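Probable porin (Pseudomonas aeruginosa, PDB 4FT6) probably passes small solutes across the outer membrane through a beta-barrel channel of the OprD family. Local coordinates at residues A93-V101 with S160-Q168. Numbering follows the deposited sequence.
Sequences ADDYARLGV and SQRNSSDHQ. With DMU (decyl-beta-D-maltopyranoside), chain F; C8E ((hydroxyethyloxy)tri(ethyloxy)octane), chain D.
R98 NH1 donates to S165 O at 2.6 Å, with the acceptor nearly in the guanidinium plane and an N-H...O angle of 143°, so the bond is clearly bent; NE of the same side chain makes a salt bridge with E116. The side chain reaches this place by leaving the strand with CG anti to the backbone N (chi1 -164°) and running extended as far as NE. Over one face of the guanidinium lies S160 CB, 3.6 Å above the plane. The H167 ring crosses the guanidinium at about a right angle, and R98 NH2 lies at the ring's edge. S165 itself bonds back to the strand through its hydroxyl, S165 OG to A97 O (2.9 Å), and the same OG rests 3.2 Å from Y96 CB. Strand 95-107 belongs to the antiparallel wall of the OprD-family barrel; residues 160-168 run from the end of strand 149-160 into the loop after it, and the bonds from R98 NH1 to S165 O and from S165 OG to A97 O join this loop to strand 95-107. Within the loop, S160 OG donates to D166 O (2.6 Å) from above the carbonyl plane, and D166 N donates to S164 OG (2.9 Å), closing an ST turn. The type I turn from Q161 to S164 lies beside the Y96 ring, whose CE2 is 3.7 Å from S164 N; R162 O sits at the ring edge, in plane, and Y96 OH is hydrogen-bonded to L83 O. A decyl maltoside molecule borders the junction, its O49 accepting from L99 N (2.8 Å).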
loop_
_atom_site.group_PDB
_atom_site.type_symbol
_atom_site.label_atom_id
_atom_site.label_comp_id
_atom_site.label_asym_id
_atom_site.label_seq_id
_atom_site.Cartn_x
_atom_site.Cartn_y
_atom_site.Cartn_z
ATOM N N ALA A 93 9.375 -0.241 21.520
ATOM C CA ALA A 93 10.824 -0.292 21.410
ATOM C C ALA A 93 11.320 1.143 21.285
ATOM O O ALA A 93 10.583 2.038 20.845
ATOM C CB ALA A 93 11.259 -1.116 20.205
ATOM N N ASP A 94 12.559 1.374 21.691
ATOM C CA ASP A 94 13.140 2.699 21.562
ATOM C C ASP A 94 13.606 2.908 20.131
ATOM O O ASP A 94 13.739 4.043 19.667
ATOM C CB ASP A 94 14.295 2.873 22.544
ATOM C CG ASP A 94 13.862 2.714 23.977
ATOM O OD1 ASP A 94 12.700 3.053 24.287
ATOM O OD2 ASP A 94 14.684 2.248 24.790
ATOM N N ASP A 95 13.831 1.800 19.432
ATOM C CA ASP A 95 14.296 1.850 18.056
ATOM C C ASP A 95 14.247 0.480 17.386
ATOM O O ASP A 95 14.047 -0.552 18.044
ATOM C CB ASP A 95 15.708 2.435 17.967
ATOM C CG ASP A 95 16.746 1.562 18.642
ATOM O OD1 ASP A 95 16.365 0.696 19.457
ATOM O OD2 ASP A 95 17.950 1.743 18.359
ATOM N N TYR A 96 14.398 0.489 16.065
ATOM C CA TYR A 96 14.534 -0.736 15.289
ATOM C C TYR A 96 15.169 -0.412 13.943
ATOM O O TYR A 96 15.002 0.688 13.402
ATOM C CB TYR A 96 13.191 -1.442 15.120
ATOM C CG TYR A 96 12.121 -0.655 14.368
ATOM C CD1 TYR A 96 11.643 0.563 14.845
ATOM C CD2 TYR A 96 11.558 -1.159 13.199
ATOM C CE1 TYR A 96 10.651 1.258 14.167
ATOM C CE2 TYR A 96 10.568 -0.466 12.516
ATOM C CZ TYR A 96 10.118 0.737 13.005
ATOM O OH TYR A 96 9.133 1.423 12.334
ATOM N N ALA A 97 15.917 -1.362 13.408
ATOM C CA ALA A 97 16.629 -1.119 12.171
ATOM C C ALA A 97 16.577 -2.361 11.316
ATOM O O ALA A 97 16.241 -3.457 11.789
ATOM C CB ALA A 97 18.062 -0.704 12.432
ATOM N N ARG A 98 16.881 -2.184 10.039
ATOM C CA ARG A 98 16.898 -3.311 9.133
ATOM C C ARG A 98 17.767 -2.974 7.930
ATOM O O ARG A 98 17.825 -1.822 7.483
ATOM C CB ARG A 98 15.481 -3.650 8.696
ATOM C CG ARG A 98 15.356 -5.016 8.080
ATOM C CD ARG A 98 13.946 -5.310 7.585
ATOM N NE ARG A 98 14.011 -6.419 6.638
ATOM C CZ ARG A 98 14.168 -7.685 6.995
ATOM N NH1 ARG A 98 14.242 -8.003 8.282
ATOM N NH2 ARG A 98 14.240 -8.629 6.065
ATOM N N LEU A 99 18.459 -3.975 7.412
ATOM C CA LEU A 99 19.329 -3.764 6.279
ATOM C C LEU A 99 19.234 -4.980 5.374
ATOM O O LEU A 99 19.516 -6.101 5.796
ATOM C CB LEU A 99 20.761 -3.570 6.758
ATOM C CG LEU A 99 21.830 -3.185 5.732
ATOM C CD1 LEU A 99 21.364 -1.985 4.920
ATOM C CD2 LEU A 99 23.172 -2.890 6.441
ATOM N N GLY A 100 18.803 -4.765 4.140
ATOM C CA GLY A 100 18.757 -5.849 3.181
ATOM C C GLY A 100 19.454 -5.492 1.882
ATOM O O GLY A 100 19.324 -4.367 1.372
ATOM N N VAL A 101 20.195 -6.450 1.340
ATOM C CA VAL A 101 20.850 -6.248 0.057
ATOM C C VAL A 101 19.953 -6.830 -1.042
ATOM O O VAL A 101 19.098 -7.668 -0.765
ATOM C CB VAL A 101 22.238 -6.927 0.035
ATOM C CG1 VAL A 101 22.090 -8.435 -0.168
ATOM C CG2 VAL A 101 23.097 -6.344 -1.058
ATOM N N SER A 160 8.755 -8.620 5.948
ATOM C CA SER A 160 9.051 -7.905 7.180
ATOM C C SER A 160 8.032 -6.782 7.312
ATOM O O SER A 160 7.960 -5.900 6.443
ATOM C CB SER A 160 10.468 -7.321 7.158
ATOM O OG SER A 160 10.724 -6.590 8.353
ATOM N N GLN A 161 7.229 -6.818 8.374
ATOM C CA GLN A 161 6.197 -5.795 8.565
ATOM C C GLN A 161 6.794 -4.404 8.799
ATOM O O GLN A 161 7.968 -4.264 9.175
ATOM C CB GLN A 161 5.242 -6.170 9.715
ATOM C CG GLN A 161 4.527 -7.521 9.561
ATOM C CD GLN A 161 3.545 -7.570 8.365
ATOM O OE1 GLN A 161 3.523 -6.675 7.508
ATOM N NE2 GLN A 161 2.737 -8.632 8.310
ATOM N N ARG A 162 5.975 -3.383 8.573
ATOM C CA ARG A 162 6.426 -1.998 8.653
ATOM C C ARG A 162 7.038 -1.613 10.009
ATOM O O ARG A 162 7.963 -0.792 10.067
ATOM C CB ARG A 162 5.262 -1.076 8.324
ATOM C CG ARG A 162 4.107 -1.208 9.304
ATOM C CD ARG A 162 2.863 -0.699 8.691
ATOM N NE ARG A 162 1.721 -0.905 9.565
ATOM C CZ ARG A 162 0.514 -0.425 9.311
ATOM N NH1 ARG A 162 0.329 0.285 8.216
ATOM N NH2 ARG A 162 -0.482 -0.639 10.156
ATOM N N ASN A 163 6.528 -2.207 11.089
ATOM C CA ASN A 163 7.014 -1.887 12.432
ATOM C C ASN A 163 7.862 -3.022 13.007
ATOM O O ASN A 163 7.773 -3.331 14.203
ATOM C CB ASN A 163 5.838 -1.635 13.370
ATOM C CG ASN A 163 4.952 -2.845 13.480
ATOM O OD1 ASN A 163 4.959 -3.688 12.576
ATOM N ND2 ASN A 163 4.223 -2.976 14.594
ATOM N N SER A 164 8.681 -3.653 12.171
ATOM C CA SER A 164 9.503 -4.760 12.655
ATOM C C SER A 164 10.870 -4.825 11.998
ATOM O O SER A 164 11.001 -4.637 10.785
ATOM C CB SER A 164 8.781 -6.091 12.431
ATOM O OG SER A 164 9.549 -7.171 12.939
ATOM N N SER A 165 11.881 -5.121 12.802
ATOM C CA SER A 165 13.195 -5.417 12.265
ATOM C C SER A 165 13.158 -6.776 11.575
ATOM O O SER A 165 13.893 -7.029 10.615
ATOM C CB SER A 165 14.231 -5.444 13.390
ATOM O OG SER A 165 14.404 -4.155 13.926
ATOM N N ASP A 166 12.287 -7.647 12.074
ATOM C CA ASP A 166 12.351 -9.068 11.743
ATOM C C ASP A 166 11.572 -9.430 10.488
ATOM O O ASP A 166 10.741 -8.648 10.007
ATOM C CB ASP A 166 11.838 -9.904 12.920
ATOM C CG ASP A 166 12.488 -9.521 14.234
ATOM O OD1 ASP A 166 13.658 -9.076 14.210
ATOM O OD2 ASP A 166 11.825 -9.669 15.285
ATOM N N HIS A 167 11.853 -10.615 9.954
ATOM C CA HIS A 167 11.022 -11.176 8.901
ATOM C C HIS A 167 10.284 -12.413 9.421
ATOM O O HIS A 167 10.679 -13.016 10.432
ATOM C CB HIS A 167 11.835 -11.500 7.638
ATOM C CG HIS A 167 12.784 -12.648 7.809
ATOM N ND1 HIS A 167 12.354 -13.956 7.932
ATOM C CD2 HIS A 167 14.124 -12.683 7.871
ATOM C CE1 HIS A 167 13.401 -14.741 8.088
ATOM N NE2 HIS A 167 14.492 -13.997 8.059
ATOM N N GLN A 168 9.211 -12.779 8.722
ATOM C CA GLN A 168 8.381 -13.930 9.086
ATOM C C GLN A 168 7.783 -14.575 7.832
ATOM O O GLN A 168 7.626 -13.899 6.810
ATOM C CB GLN A 168 7.248 -13.473 10.007
ATOM C CG GLN A 168 6.291 -12.502 9.335
ATOM C CD GLN A 168 5.357 -11.812 10.324
ATOM O OE1 GLN A 168 5.601 -10.674 10.742
ATOM N NE2 GLN A 168 4.284 -12.499 10.701
HETATM C C1 DMU F . 18.691 -6.878 10.163
HETATM C C2 DMU F . 17.632 -8.014 10.441
HETATM C C3 DMU F . 17.837 -8.705 11.943
HETATM C C4 DMU F . 18.320 -7.629 12.984
HETATM O O5 DMU F . 19.383 -6.898 12.451
HETATM C C6 DMU F . 18.949 -6.070 11.404
HETATM O O7 DMU F . 16.734 -9.570 12.432
HETATM O O16 DMU F . 19.863 -4.997 11.198
HETATM C C18 DMU F . 20.370 -4.333 12.332
HETATM C C19 DMU F . 21.445 -3.312 11.964
HETATM C C22 DMU F . 20.999 -2.495 10.760
HETATM C C25 DMU F . 22.202 -1.742 10.200
HETATM C C28 DMU F . 21.907 -0.245 10.240
HETATM C C31 DMU F . 21.530 0.222 8.837
HETATM C C34 DMU F . 20.480 1.305 8.983
HETATM C C37 DMU F . 20.697 2.382 7.948
HETATM C C40 DMU F . 19.489 3.284 7.905
HETATM C C43 DMU F . 19.927 4.632 7.417
HETATM O O49 DMU F . 18.166 -6.118 9.154
HETATM O O55 DMU F . 17.349 -8.884 9.280
HETATM C C57 DMU F . 18.758 -8.363 14.194
HETATM O O61 DMU F . 19.775 -9.220 13.797
HETATM C C5 DMU F . 15.157 -11.105 11.457
HETATM C C7 DMU F . 15.014 -12.162 12.482
HETATM C C8 DMU F . 16.353 -13.023 12.538
HETATM C C9 DMU F . 17.299 -12.647 11.306
HETATM O O1 DMU F . 17.643 -11.330 11.468
HETATM C C10 DMU F . 16.544 -10.496 11.412
HETATM O O2 DMU F . 17.016 -12.915 13.866
HETATM O O3 DMU F . 14.850 -11.606 10.211
HETATM O O4 DMU F . 13.839 -12.876 12.279
HETATM C C11 DMU F . 18.564 -13.450 11.134
HETATM O O6 DMU F . 19.297 -12.904 10.082
HETATM C C1 C8E D . 17.413 -9.270 2.602
HETATM C C2 C8E D . 18.854 -9.300 2.079
HETATM C C3 C8E D . 19.794 -10.067 3.015
HETATM C C4 C8E D . 20.669 -9.168 3.886
HETATM C C5 C8E D . 22.092 -9.088 3.340
HETATM C C6 C8E D . 23.081 -8.349 4.235
HETATM C C7 C8E D . 23.499 -6.989 3.682
HETATM C C8 C8E D . 24.885 -6.612 4.205
HETATM O O9 C8E D . 25.506 -5.565 3.483
HETATM C C10 C8E D . 25.265 -4.275 4.008
HETATM C C11 C8E D . 26.571 -3.567 4.373
HETATM O O12 C8E D . 27.492 -3.551 3.301
HETATM C C13 C8E D . 28.389 -2.458 3.346
HETATM C C14 C8E D . 28.985 -2.180 1.969
HETATM O O15 C8E D . 28.388 -1.044 1.376
#